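Local structure of outer surface protein (Borrelia burgdorferi, 5IZT) at residues A[211-214]-A[215-219]; A[234-237]-A[238-242]; A[245-248]-A[249-253]; A[268-271]-A[272-275]; A[370-374]-A[375-379]. The protein is of unknown function but belongs to a Borrelia family of surface proteins named after the complement regulator-acquiring protein BbCRASP-1, and is mainly helical. All blocks are in the same frame, centred on the assembly; numbering follows the deposited sequence. Where two conformers were deposited one is given.

Contact 1 of 5, residues A[211-214]-A[215-219]; sequences FKMK and DSAFE
Met213 lies against Phe218 along nearly the whole of its side chain, with Ala217 and Ser216 at its flank. CB of Met213 stands over the ring, 3.9 Å from the Phe218 centroid, a CH-pi contact. The next carbon turns to the alanine, with Met213 CG 3.9 Å from Ala217 CB. Sulfur then hangs over the same ring face, SD of Met213 lying 4.5 Å from the Phe218 centroid and 23° off the ring normal. A bend at the last torsion (chi3 -74°) swings the methyl back to the rim, where Met213 CE is 4.0 Å from both CE2 and CZ of Phe218.

The backbone turns back on itself at Met213. Met213 O is gripped from opposite faces of its plane by Ser216 N at 3.1 Å and Phe218 N at 2.9 Å, the first standing well above the plane. One residue earlier, Lys212 O takes a hydrogen bond on a lone pair from Ser216 OG at 2.8 Å. Lys214 and the exposed Asp215 run alongside each other, and the twice-bent lysine brings NZ to the syn side of OD1 of Asp215 at 3.1 Å, 29° out of the carboxylate plane, a salt bridge.

Met287, which touches Met213, Ala217 and Phe218, and Phe252, which touches Met213, place the pair against helices 280-316 and 243-255. The arrangement is a type I beta turn from Met213 to Ser216, whose first residue makes a Met-aromatic contact with Phe218, two residues past the turn, in the loop between helices 179-197 and 243-255.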
# COMPACT_ATOMS: atom_id res chain seq x y z
N PHE A 211 0.29 -17.95 0.03
CA PHE A 211 1.72 -17.63 -0.07
C PHE A 211 2.43 -17.75 1.28
O PHE A 211 3.21 -16.88 1.68
CB PHE A 211 1.93 -16.24 -0.69
CG PHE A 211 1.21 -16.06 -2.01
CD1 PHE A 211 1.73 -16.61 -3.17
CD2 PHE A 211 0.01 -15.37 -2.07
CE1 PHE A 211 1.06 -16.47 -4.39
CE2 PHE A 211 -0.67 -15.23 -3.28
CZ PHE A 211 -0.14 -15.77 -4.44
N LYS A 212 2.14 -18.85 1.99
CA LYS A 212 2.68 -19.21 3.30
C LYS A 212 2.21 -18.27 4.40
O LYS A 212 2.72 -18.33 5.53
CB LYS A 212 4.22 -19.28 3.32
CG LYS A 212 4.82 -20.10 2.16
CD LYS A 212 4.74 -21.59 2.41
CE LYS A 212 5.25 -22.37 1.18
NZ LYS A 212 4.37 -22.20 -0.02
N MET A 213 1.25 -17.39 4.11
CA MET A 213 0.73 -16.49 5.13
C MET A 213 -0.63 -16.90 5.68
O MET A 213 -1.08 -16.32 6.68
CB MET A 213 0.68 -15.06 4.56
CG MET A 213 2.12 -14.51 4.38
SD MET A 213 2.20 -12.84 3.73
CE MET A 213 1.76 -13.19 2.01
N LYS A 214 -1.28 -17.92 5.10
CA LYS A 214 -2.53 -18.43 5.69
C LYS A 214 -2.30 -18.86 7.13
O LYS A 214 -3.12 -18.59 8.01
CB LYS A 214 -3.07 -19.61 4.90
CG LYS A 214 -4.39 -20.18 5.50
CD LYS A 214 -4.99 -21.29 4.63
CE LYS A 214 -4.29 -22.64 4.81
NZ LYS A 214 -4.53 -23.26 6.15
N ASP A 215 -1.18 -19.53 7.39
CA ASP A 215 -0.83 -20.01 8.71
C ASP A 215 0.24 -19.16 9.38
O ASP A 215 0.88 -19.63 10.33
CB ASP A 215 -0.37 -21.47 8.67
CG ASP A 215 -1.46 -22.41 8.18
OD1 ASP A 215 -2.65 -22.10 8.36
OD2 ASP A 215 -1.11 -23.48 7.64
N SER A 216 0.45 -17.92 8.91
CA SER A 216 1.37 -17.02 9.59
C SER A 216 0.82 -15.60 9.61
O SER A 216 -0.02 -15.29 10.46
CB SER A 216 2.79 -17.08 8.98
OG SER A 216 2.88 -16.55 7.67
N ALA A 217 1.26 -14.72 8.70
CA ALA A 217 0.93 -13.30 8.83
C ALA A 217 -0.58 -13.04 8.81
O ALA A 217 -1.08 -12.21 9.57
CB ALA A 217 1.63 -12.49 7.73
N PHE A 218 -1.30 -13.68 7.90
CA PHE A 218 -2.73 -13.41 7.83
C PHE A 218 -3.48 -14.04 8.99
O PHE A 218 -4.58 -13.60 9.33
CB PHE A 218 -3.29 -13.92 6.50
CG PHE A 218 -2.76 -13.18 5.29
CD1 PHE A 218 -2.46 -11.82 5.38
CD2 PHE A 218 -2.56 -13.83 4.08
CE1 PHE A 218 -1.98 -11.12 4.26
CE2 PHE A 218 -2.09 -13.15 2.96
CZ PHE A 218 -1.80 -11.78 3.05
N GLU A 219 -2.94 -15.09 9.59
CA GLU A 219 -3.60 -15.67 10.76
C GLU A 219 -3.59 -14.71 11.94
O GLU A 219 -4.48 -14.78 12.81
CB GLU A 219 -2.94 -16.99 11.14
CG GLU A 219 -3.76 -17.82 12.12
CD GLU A 219 -3.28 -19.26 12.20
OE1 GLU A 219 -2.06 -19.47 12.09
OE2 GLU A 219 -4.12 -20.17 12.37

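Contact 2 of 5, residues A[234-237]-A[238-242]; sequences YAPQ and LNSNT
Gln237 and Ser240 are drawn together by a single carbonyl oxygen. Ser240 OG donates to Gln237 O over only 2.6 Å and lies in the carbonyl plane. Ser240 N reaches Gln237 O at 3.1 Å from above that plane, closing a type I beta turn from Gln237 to Ser240. The serine torsion (chi1 61°), with OG between backbone N and carbonyl carbon, folds the hydroxyl back to the oxygen that the amide also uses.

In the next shell, Thr242 OG1 donates to Ser240 OG at 3.0 Å, so the serine hydroxyl is held from two directions. Pro236 leans its ring on both hydroxyls, CB lying 3.5 Å from Ser240 OG and CG 3.7 Å from Thr242 OG1. Across the turn, Asn239 OD1 packs on Gln237 CG, the two amide planes standing 61° apart. A water donates to both Gln237 OE1, at 3.0 Å, and Asn239 OD1, at 2.7 Å, joining two acceptors that could not bond each other. The amide nitrogens are anchored by backbone oxygens: Gln237 NE2 by Glu219 and Asn239 ND2 by Lys214.

Thr242 is the N-cap of helix 243-255, its OG1 bonded to Ala245 N, and Arg249 NH1 of that helix donates to Leu238 O and Ser240 O. The buried Leu238 touches Glu248 of the same helix and Phe218, while backbone bonds of Leu238 with Leu221 and of Pro236 with Val223 tie the loop to the chain ahead of it.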
# COMPACT_ATOMS: atom_id res chain seq x y z
N TYR A 234 -17.33 -9.66 15.54
CA TYR A 234 -16.54 -8.64 14.87
C TYR A 234 -16.21 -9.06 13.44
O TYR A 234 -16.99 -9.74 12.79
CB TYR A 234 -15.25 -8.36 15.65
N ALA A 235 -15.03 -8.64 12.96
CA ALA A 235 -14.70 -8.91 11.57
C ALA A 235 -14.00 -10.26 11.44
O ALA A 235 -13.40 -10.75 12.40
CB ALA A 235 -13.81 -7.80 11.03
N PRO A 236 -14.04 -10.87 10.26
CA PRO A 236 -13.40 -12.17 10.07
C PRO A 236 -11.88 -12.06 10.12
O PRO A 236 -11.29 -11.02 9.83
CB PRO A 236 -13.86 -12.61 8.68
CG PRO A 236 -14.22 -11.34 7.99
CD PRO A 236 -14.78 -10.45 9.05
N GLN A 237 -11.27 -13.18 10.50
CA GLN A 237 -9.82 -13.29 10.47
C GLN A 237 -9.31 -13.05 9.05
O GLN A 237 -9.98 -13.39 8.06
CB GLN A 237 -9.40 -14.67 10.97
CG GLN A 237 -8.04 -14.73 11.66
CD GLN A 237 -7.87 -16.01 12.45
OE1 GLN A 237 -8.76 -16.87 12.45
NE2 GLN A 237 -6.74 -16.15 13.14
N LEU A 238 -8.11 -12.47 8.93
CA LEU A 238 -7.62 -12.08 7.61
C LEU A 238 -7.26 -13.29 6.75
O LEU A 238 -7.23 -13.18 5.52
CB LEU A 238 -6.41 -11.14 7.75
CG LEU A 238 -5.74 -10.57 6.49
CD1 LEU A 238 -6.79 -9.92 5.58
CD2 LEU A 238 -4.64 -9.57 6.87
N ASN A 239 -7.03 -14.46 7.35
CA ASN A 239 -6.75 -15.67 6.60
C ASN A 239 -8.01 -16.47 6.27
O ASN A 239 -7.90 -17.61 5.79
CB ASN A 239 -5.78 -16.58 7.37
CG ASN A 239 -6.42 -17.19 8.61
OD1 ASN A 239 -7.45 -16.71 9.07
ND2 ASN A 239 -5.84 -18.26 9.13
N SER A 240 -9.19 -15.91 6.52
CA SER A 240 -10.40 -16.71 6.46
C SER A 240 -10.90 -16.84 5.02
O SER A 240 -10.57 -16.06 4.12
CB SER A 240 -11.50 -16.12 7.35
OG SER A 240 -11.83 -14.81 6.91
N ASN A 241 -11.73 -17.87 4.81
CA ASN A 241 -12.39 -18.09 3.53
C ASN A 241 -13.71 -17.31 3.52
O ASN A 241 -14.80 -17.86 3.55
CB ASN A 241 -12.62 -19.58 3.30
CG ASN A 241 -13.22 -19.86 1.94
OD1 ASN A 241 -13.13 -19.04 1.03
ND2 ASN A 241 -13.83 -21.03 1.80
N THR A 242 -13.57 -15.99 3.48
CA THR A 242 -14.69 -15.07 3.37
C THR A 242 -14.35 -14.03 2.32
O THR A 242 -13.18 -13.70 2.12
CB THR A 242 -14.98 -14.36 4.71
OG1 THR A 242 -13.84 -13.59 5.09
CG2 THR A 242 -15.29 -15.36 5.81
O HOH W 1 -9.64 -18.00 9.84

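Contact 3 of 5, residues A[245-248]-A[249-253]; sequences AENE and RNKFY
Arg249 folds back along the helix over Ala245 and Glu246, and three kinds of interaction hold the turn together. Backbone bonds come first. Arg249 N meets Ala245 O at 2.9 Å with an almost straight N-H (177°), and Asn250 N follows on Glu246 O at 3.0 Å. Lys251 N is shared less regularly: it donates to Glu248 O at 3.0 Å, from above that carbonyl plane, and only weakly to Asn247 O.

Packing forms the second group. With CG beside the backbone N (chi1 -60°) and a bend at chi3, the arginine turns one guanidinium face onto Ala245 O and Glu246 CA. Its NH2 also comes within 3.3 Å of Glu246 CG, although the carboxylate stands beyond direct contact.

Water makes the third group. One water, at the edge of the Arg249 guanidinium and in its plane, accepts from NH2 and donates to Glu246 OE2 at 2.7 Å, linking opposite charges indirectly. Another accepts from Lys251 NZ at 2.9 Å and donates to Asn247 O at 2.8 Å.

The direct salt bridges go to residues outside the segments: Lys251 NZ pairs with Glu298, and Glu206 OE2 takes Arg249 NE and also accepts from Tyr253 OH, while NH1 of the arginine turns to backbone oxygens of the preceding loop. The stretch is part of helix 243-255. Glu248 accepts from the backbone nitrogens of Ile224 and Ser225 and packs on helix 280-316, where Phe252 touches Met287 and Leu291 and also meets the ring of Phe266 in helix 260-274.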
# COMPACT_ATOMS: atom_id res chain seq x y z
N ALA A 245 -12.20 -11.13 3.66
CA ALA A 245 -10.78 -11.37 3.86
C ALA A 245 -10.06 -11.52 2.53
O ALA A 245 -8.90 -11.09 2.40
CB ALA A 245 -10.54 -12.60 4.75
N GLU A 246 -10.68 -12.16 1.53
CA GLU A 246 -10.04 -12.23 0.22
C GLU A 246 -9.77 -10.82 -0.32
O GLU A 246 -8.69 -10.54 -0.85
CB GLU A 246 -10.91 -13.02 -0.76
CG GLU A 246 -11.14 -14.46 -0.36
CD GLU A 246 -12.32 -15.11 -1.09
OE1 GLU A 246 -12.96 -14.43 -1.92
OE2 GLU A 246 -12.61 -16.30 -0.81
N ASN A 247 -10.75 -9.93 -0.16
CA ASN A 247 -10.59 -8.56 -0.63
C ASN A 247 -9.40 -7.88 0.04
O ASN A 247 -8.61 -7.18 -0.62
CB ASN A 247 -11.87 -7.77 -0.36
CG ASN A 247 -11.83 -6.37 -0.94
OD1 ASN A 247 -11.88 -6.19 -2.15
ND2 ASN A 247 -11.73 -5.37 -0.08
N GLU A 248 -9.24 -8.07 1.35
CA GLU A 248 -8.16 -7.40 2.06
C GLU A 248 -6.80 -8.02 1.78
O GLU A 248 -5.81 -7.30 1.64
CB GLU A 248 -8.42 -7.39 3.57
CG GLU A 248 -7.33 -6.63 4.31
CD GLU A 248 -7.83 -5.78 5.45
OE1 GLU A 248 -7.42 -6.05 6.60
OE2 GLU A 248 -8.63 -4.86 5.21
N ARG A 249 -6.72 -9.36 1.70
CA ARG A 249 -5.46 -9.96 1.26
C ARG A 249 -5.07 -9.44 -0.11
O ARG A 249 -3.88 -9.26 -0.39
CB ARG A 249 -5.57 -11.50 1.21
CG ARG A 249 -5.90 -12.13 2.55
CD ARG A 249 -5.67 -13.63 2.50
NE ARG A 249 -6.59 -14.36 1.62
CZ ARG A 249 -7.73 -14.91 2.02
NH1 ARG A 249 -8.11 -14.78 3.30
NH2 ARG A 249 -8.47 -15.61 1.17
N ASN A 250 -6.04 -9.18 -0.97
CA ASN A 250 -5.68 -8.68 -2.29
C ASN A 250 -5.13 -7.27 -2.25
O ASN A 250 -4.42 -6.87 -3.19
CB ASN A 250 -6.88 -8.79 -3.23
CG ASN A 250 -6.97 -10.16 -3.87
OD1 ASN A 250 -7.16 -11.17 -3.19
ND2 ASN A 250 -6.81 -10.21 -5.18
N LYS A 251 -5.41 -6.49 -1.20
CA LYS A 251 -4.74 -5.20 -1.08
C LYS A 251 -3.24 -5.38 -0.85
O LYS A 251 -2.44 -4.59 -1.34
CB LYS A 251 -5.35 -4.37 0.06
CG LYS A 251 -6.87 -4.22 -0.08
CD LYS A 251 -7.28 -2.83 -0.38
CE LYS A 251 -8.80 -2.76 -0.56
NZ LYS A 251 -9.15 -2.67 -2.00
N PHE A 252 -2.85 -6.39 -0.06
CA PHE A 252 -1.42 -6.67 0.09
C PHE A 252 -0.81 -7.12 -1.23
O PHE A 252 0.31 -6.72 -1.58
CB PHE A 252 -1.15 -7.72 1.17
CG PHE A 252 0.32 -7.97 1.37
CD1 PHE A 252 1.11 -7.02 2.02
CD2 PHE A 252 0.92 -9.11 0.85
CE1 PHE A 252 2.48 -7.22 2.18
CE2 PHE A 252 2.31 -9.33 1.00
CZ PHE A 252 3.08 -8.38 1.67
N TYR A 253 -1.52 -7.97 -1.97
CA TYR A 253 -1.01 -8.39 -3.28
C TYR A 253 -0.87 -7.21 -4.22
O TYR A 253 0.08 -7.13 -5.01
CB TYR A 253 -1.93 -9.45 -3.89
CG TYR A 253 -2.16 -10.66 -3.00
CD1 TYR A 253 -1.19 -11.05 -2.08
CD2 TYR A 253 -3.36 -11.37 -3.04
CE1 TYR A 253 -1.40 -12.14 -1.23
CE2 TYR A 253 -3.58 -12.48 -2.19
CZ TYR A 253 -2.60 -12.86 -1.30
OH TYR A 253 -2.80 -13.95 -0.46
O HOH W 2 -10.63 -17.49 0.58
O HOH W 3 -8.85 -5.42 -2.84

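Contact 4 of 5, residues A[268-271]-A[272-275]; sequences SIME and TLYN. Unlike the reference sequence in segment 272-275: Thr272 (reference Ala).
Thr272, Leu273 and Glu271 carry most of this contact in the last turns of helix 260-274, together with the oxygens of Ser268 and Ile269. Thr272 sits one turn after Ser268, its N donating to Ser268 O at 3.0 Å. Its hydroxyl lies beside its own backbone N (chi1 -66°), which brings Thr272 OG1 to 3.2 Å from the same Ser268 O; the methyl is set against the carbonyl side.

Leu273 continues the helix with a nearly straight bond (170°) from its N to Ile269 O at 2.9 Å. The side chains of Leu273 and Met270 leave the helix in the same direction, and the apolar ends meet where Met270 CE lies 3.9 Å from Leu273 CD1. The methionine comes there through bends at chi2 and chi3 that fold the methyl back toward the leucine. Ile283 of helix 280-316 touches both side chains, and Leu369 of helix 366-395 touches Thr272 and Leu273.

Glu271 meets the following residues through its CB, which lies against Thr272 N, and through its backbone oxygen. Tyr274 N makes its main bond to Met270 O at 2.8 Å and only a weak one to Glu271 O. A water donates to Glu271 O and, at 2.9 Å, to Asn275 OD1, bridging Glu271 to Asn275.

The chemistry thus divides around the helix: Met270 and Leu273 give an apolar side for neighbouring helices, whereas Glu271 and Asn275 lie on the outside, where water takes up a carbonyl that receives only a weak bond from Tyr274 N.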
# COMPACT_ATOMS: atom_id res chain seq x y z
N SER A 268 7.29 -16.31 2.73
CA SER A 268 8.22 -17.28 3.31
C SER A 268 9.00 -16.68 4.46
O SER A 268 9.33 -17.38 5.43
CB SER A 268 9.19 -17.80 2.25
OG SER A 268 8.51 -18.60 1.29
N ILE A 269 9.32 -15.38 4.39
CA ILE A 269 10.00 -14.73 5.50
C ILE A 269 9.06 -14.60 6.69
O ILE A 269 9.46 -14.85 7.84
CB ILE A 269 10.56 -13.37 5.06
CG1 ILE A 269 11.63 -13.57 3.98
CG2 ILE A 269 11.12 -12.60 6.25
CD1 ILE A 269 11.89 -12.30 3.13
N MET A 270 7.79 -14.24 6.45
CA MET A 270 6.82 -14.21 7.55
C MET A 270 6.69 -15.58 8.19
O MET A 270 6.64 -15.69 9.43
CB MET A 270 5.45 -13.74 7.06
CG MET A 270 5.40 -12.32 6.48
SD MET A 270 6.10 -11.04 7.56
CE MET A 270 7.75 -10.86 6.87
N GLU A 271 6.64 -16.63 7.38
CA GLU A 271 6.54 -17.98 7.92
C GLU A 271 7.72 -18.29 8.82
O GLU A 271 7.54 -18.81 9.92
CB GLU A 271 6.48 -19.01 6.78
CG GLU A 271 6.41 -20.45 7.32
CD GLU A 271 6.27 -21.47 6.21
OE1 GLU A 271 7.17 -21.53 5.34
OE2 GLU A 271 5.25 -22.18 6.17
N THR A 272 8.94 -17.93 8.39
CA THR A 272 10.11 -18.12 9.23
C THR A 272 9.98 -17.36 10.54
O THR A 272 10.25 -17.91 11.62
CB THR A 272 11.38 -17.68 8.48
OG1 THR A 272 11.60 -18.56 7.37
CG2 THR A 272 12.59 -17.72 9.41
N LEU A 273 9.60 -16.08 10.47
CA LEU A 273 9.41 -15.29 11.69
C LEU A 273 8.38 -15.91 12.61
O LEU A 273 8.50 -15.83 13.84
CB LEU A 273 8.98 -13.86 11.33
CG LEU A 273 10.01 -12.96 10.65
CD1 LEU A 273 9.33 -11.66 10.29
CD2 LEU A 273 11.18 -12.72 11.61
N TYR A 274 7.33 -16.50 12.05
CA TYR A 274 6.21 -16.99 12.85
C TYR A 274 6.60 -18.17 13.73
O TYR A 274 5.91 -18.43 14.73
CB TYR A 274 5.08 -17.37 11.90
CG TYR A 274 3.77 -17.78 12.55
CD1 TYR A 274 2.81 -16.84 12.91
CD2 TYR A 274 3.53 -19.13 12.81
CE1 TYR A 274 1.60 -17.25 13.49
CE2 TYR A 274 2.35 -19.54 13.40
CZ TYR A 274 1.40 -18.61 13.74
OH TYR A 274 0.23 -19.08 14.33
N ASN A 275 7.73 -18.83 13.43
CA ASN A 275 8.22 -19.98 14.19
C ASN A 275 8.41 -19.68 15.67
O ASN A 275 8.34 -20.60 16.50
CB ASN A 275 9.54 -20.46 13.59
CG ASN A 275 9.36 -21.18 12.29
OD1 ASN A 275 8.30 -21.75 12.04
ND2 ASN A 275 10.41 -21.22 11.47
O HOH W 4 5.87 -21.03 10.64

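Contact 5 of 5, residues A[370-374]-A[375-379]; sequences AEYIK and KRYLD
Ile373, Tyr377 and Leu378 form the packed part of the contact. Ile373 lies at the edge of the Tyr377 ring, its CA near the ring plane, and touches Leu353 of helix 322-359 and Ile269 and Leu273 of helix 260-274. Leu378 packs on Leu282 and Leu286 of helix 280-316.

At the border stands a tightly bonded pair. Arg376 NH1 donates to Tyr372 OH over 2.6 Å, and the phenol oxygen lies exactly in the guanidinium plane, with ring and guanidinium turned 71° apart. An extended arginine chain, its CG anti to the backbone N (chi1 -174°), carries the charge there. Tyr377 packs against both: its CE2 is 3.8 Å from CE2 of Tyr372, and its hydroxyl sits over a guanidinium face.

The solvent side is ionic. Lys375 NZ approaches Glu371 OE2 at 2.8 Å from above the carboxylate plane, while Lys374 NZ reaches OE1 only in a long salt bridge. A water donates to Lys374 O at 2.7 Å and also bonds Asp379.

Ile373 O accepts Tyr377 N at 2.9 Å and Leu378 N at 3.2 Å from opposite faces of its plane. The Leu378 N bond, five residues on from Ile373, marks the wider pi-type turn at 375-378, a local bulge in helix 366-395.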
# COMPACT_ATOMS: atom_id res chain seq x y z
N ALA A 370 14.27 -11.57 13.15
CA ALA A 370 13.32 -10.59 13.67
C ALA A 370 14.03 -9.34 14.15
O ALA A 370 13.59 -8.22 13.88
CB ALA A 370 12.49 -11.19 14.81
N GLU A 371 15.13 -9.51 14.89
CA GLU A 371 15.89 -8.35 15.36
C GLU A 371 16.43 -7.53 14.20
O GLU A 371 16.36 -6.30 14.21
CB GLU A 371 17.04 -8.83 16.26
CG GLU A 371 17.96 -7.73 16.78
CD GLU A 371 17.50 -7.16 18.12
OE1 GLU A 371 16.30 -7.26 18.43
OE2 GLU A 371 18.35 -6.62 18.85
N TYR A 372 16.99 -8.21 13.20
CA TYR A 372 17.55 -7.52 12.03
C TYR A 372 16.48 -6.69 11.32
O TYR A 372 16.70 -5.51 11.00
CB TYR A 372 18.14 -8.54 11.07
CG TYR A 372 18.79 -7.93 9.85
CD1 TYR A 372 20.11 -7.48 9.90
CD2 TYR A 372 18.09 -7.76 8.66
CE1 TYR A 372 20.72 -6.91 8.80
CE2 TYR A 372 18.69 -7.18 7.55
CZ TYR A 372 20.01 -6.76 7.64
OH TYR A 372 20.63 -6.19 6.56
N ILE A 373 15.32 -7.29 11.08
CA ILE A 373 14.23 -6.61 10.38
C ILE A 373 13.71 -5.44 11.21
O ILE A 373 13.44 -4.35 10.69
CB ILE A 373 13.12 -7.62 10.06
CG1 ILE A 373 13.60 -8.58 8.96
CG2 ILE A 373 11.81 -6.90 9.68
CD1 ILE A 373 12.71 -9.81 8.77
N LYS A 374 13.55 -5.66 12.51
CA LYS A 374 13.05 -4.60 13.37
C LYS A 374 13.94 -3.36 13.31
O LYS A 374 13.44 -2.24 13.24
CB LYS A 374 12.92 -5.14 14.80
CG LYS A 374 12.21 -4.25 15.79
CD LYS A 374 11.72 -5.07 16.98
CE LYS A 374 12.77 -6.10 17.39
NZ LYS A 374 12.36 -6.93 18.57
N LYS A 375 15.26 -3.55 13.30
CA LYS A 375 16.16 -2.39 13.31
C LYS A 375 16.43 -1.81 11.92
O LYS A 375 16.82 -0.64 11.82
CB LYS A 375 17.48 -2.76 14.01
CG LYS A 375 17.27 -2.99 15.54
CD LYS A 375 18.51 -3.45 16.26
CE LYS A 375 18.32 -3.38 17.79
NZ LYS A 375 19.45 -4.03 18.51
N ARG A 376 16.25 -2.58 10.84
CA ARG A 376 16.60 -2.06 9.52
C ARG A 376 15.39 -1.56 8.74
O ARG A 376 15.48 -0.52 8.08
CB ARG A 376 17.33 -3.11 8.66
CG ARG A 376 17.81 -2.51 7.34
CD ARG A 376 18.85 -3.33 6.61
NE ARG A 376 19.23 -2.67 5.35
CZ ARG A 376 20.08 -3.18 4.46
NH1 ARG A 376 20.65 -4.36 4.69
NH2 ARG A 376 20.35 -2.52 3.34
N TYR A 377 14.26 -2.26 8.81
CA TYR A 377 13.15 -1.98 7.91
C TYR A 377 11.88 -1.48 8.59
O TYR A 377 11.11 -0.75 7.95
CB TYR A 377 12.79 -3.22 7.07
CG TYR A 377 13.96 -3.76 6.29
CD1 TYR A 377 14.39 -3.15 5.11
CD2 TYR A 377 14.62 -4.93 6.70
CE1 TYR A 377 15.48 -3.67 4.38
CE2 TYR A 377 15.69 -5.44 5.99
CZ TYR A 377 16.11 -4.82 4.83
OH TYR A 377 17.17 -5.35 4.14
N LEU A 378 11.60 -1.85 9.84
CA LEU A 378 10.25 -1.63 10.37
C LEU A 378 9.90 -0.14 10.43
O LEU A 378 8.81 0.26 10.02
CB LEU A 378 10.12 -2.27 11.76
CG LEU A 378 8.78 -2.06 12.48
CD1 LEU A 378 7.59 -2.61 11.66
CD2 LEU A 378 8.84 -2.68 13.88
N ASP A 379 10.81 0.68 10.96
CA ASP A 379 10.51 2.11 11.08
C ASP A 379 10.32 2.76 9.72
O ASP A 379 9.44 3.62 9.56
CB ASP A 379 11.62 2.80 11.87
CG ASP A 379 11.58 2.46 13.35
OD1 ASP A 379 10.52 2.63 13.99
OD2 ASP A 379 12.61 1.94 13.85
O HOH W 5 13.52 0.16 11.99

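How the contacts relate
Contacts 1 to 5 follow one another along the chain, all within the part of it related to BbCRASP-1. Contacts 1 and 2 share the long loop ahead of helix 243-255, which bears contact 3; these three touch one another, with centres about 11 to 12 Å apart. Contact 4, near the end of helix 260-274, connects this group to the rest: its centre is about 9 Å from that of contact 1 and about 14 Å from that of contact 5 on helix 366-395, and it touches both. Contacts 2 and 5 are farthest apart, about 28 Å between centres. Loop and short helices are thus joined through contact 4 to the C-terminal helix in a single helical body without strands.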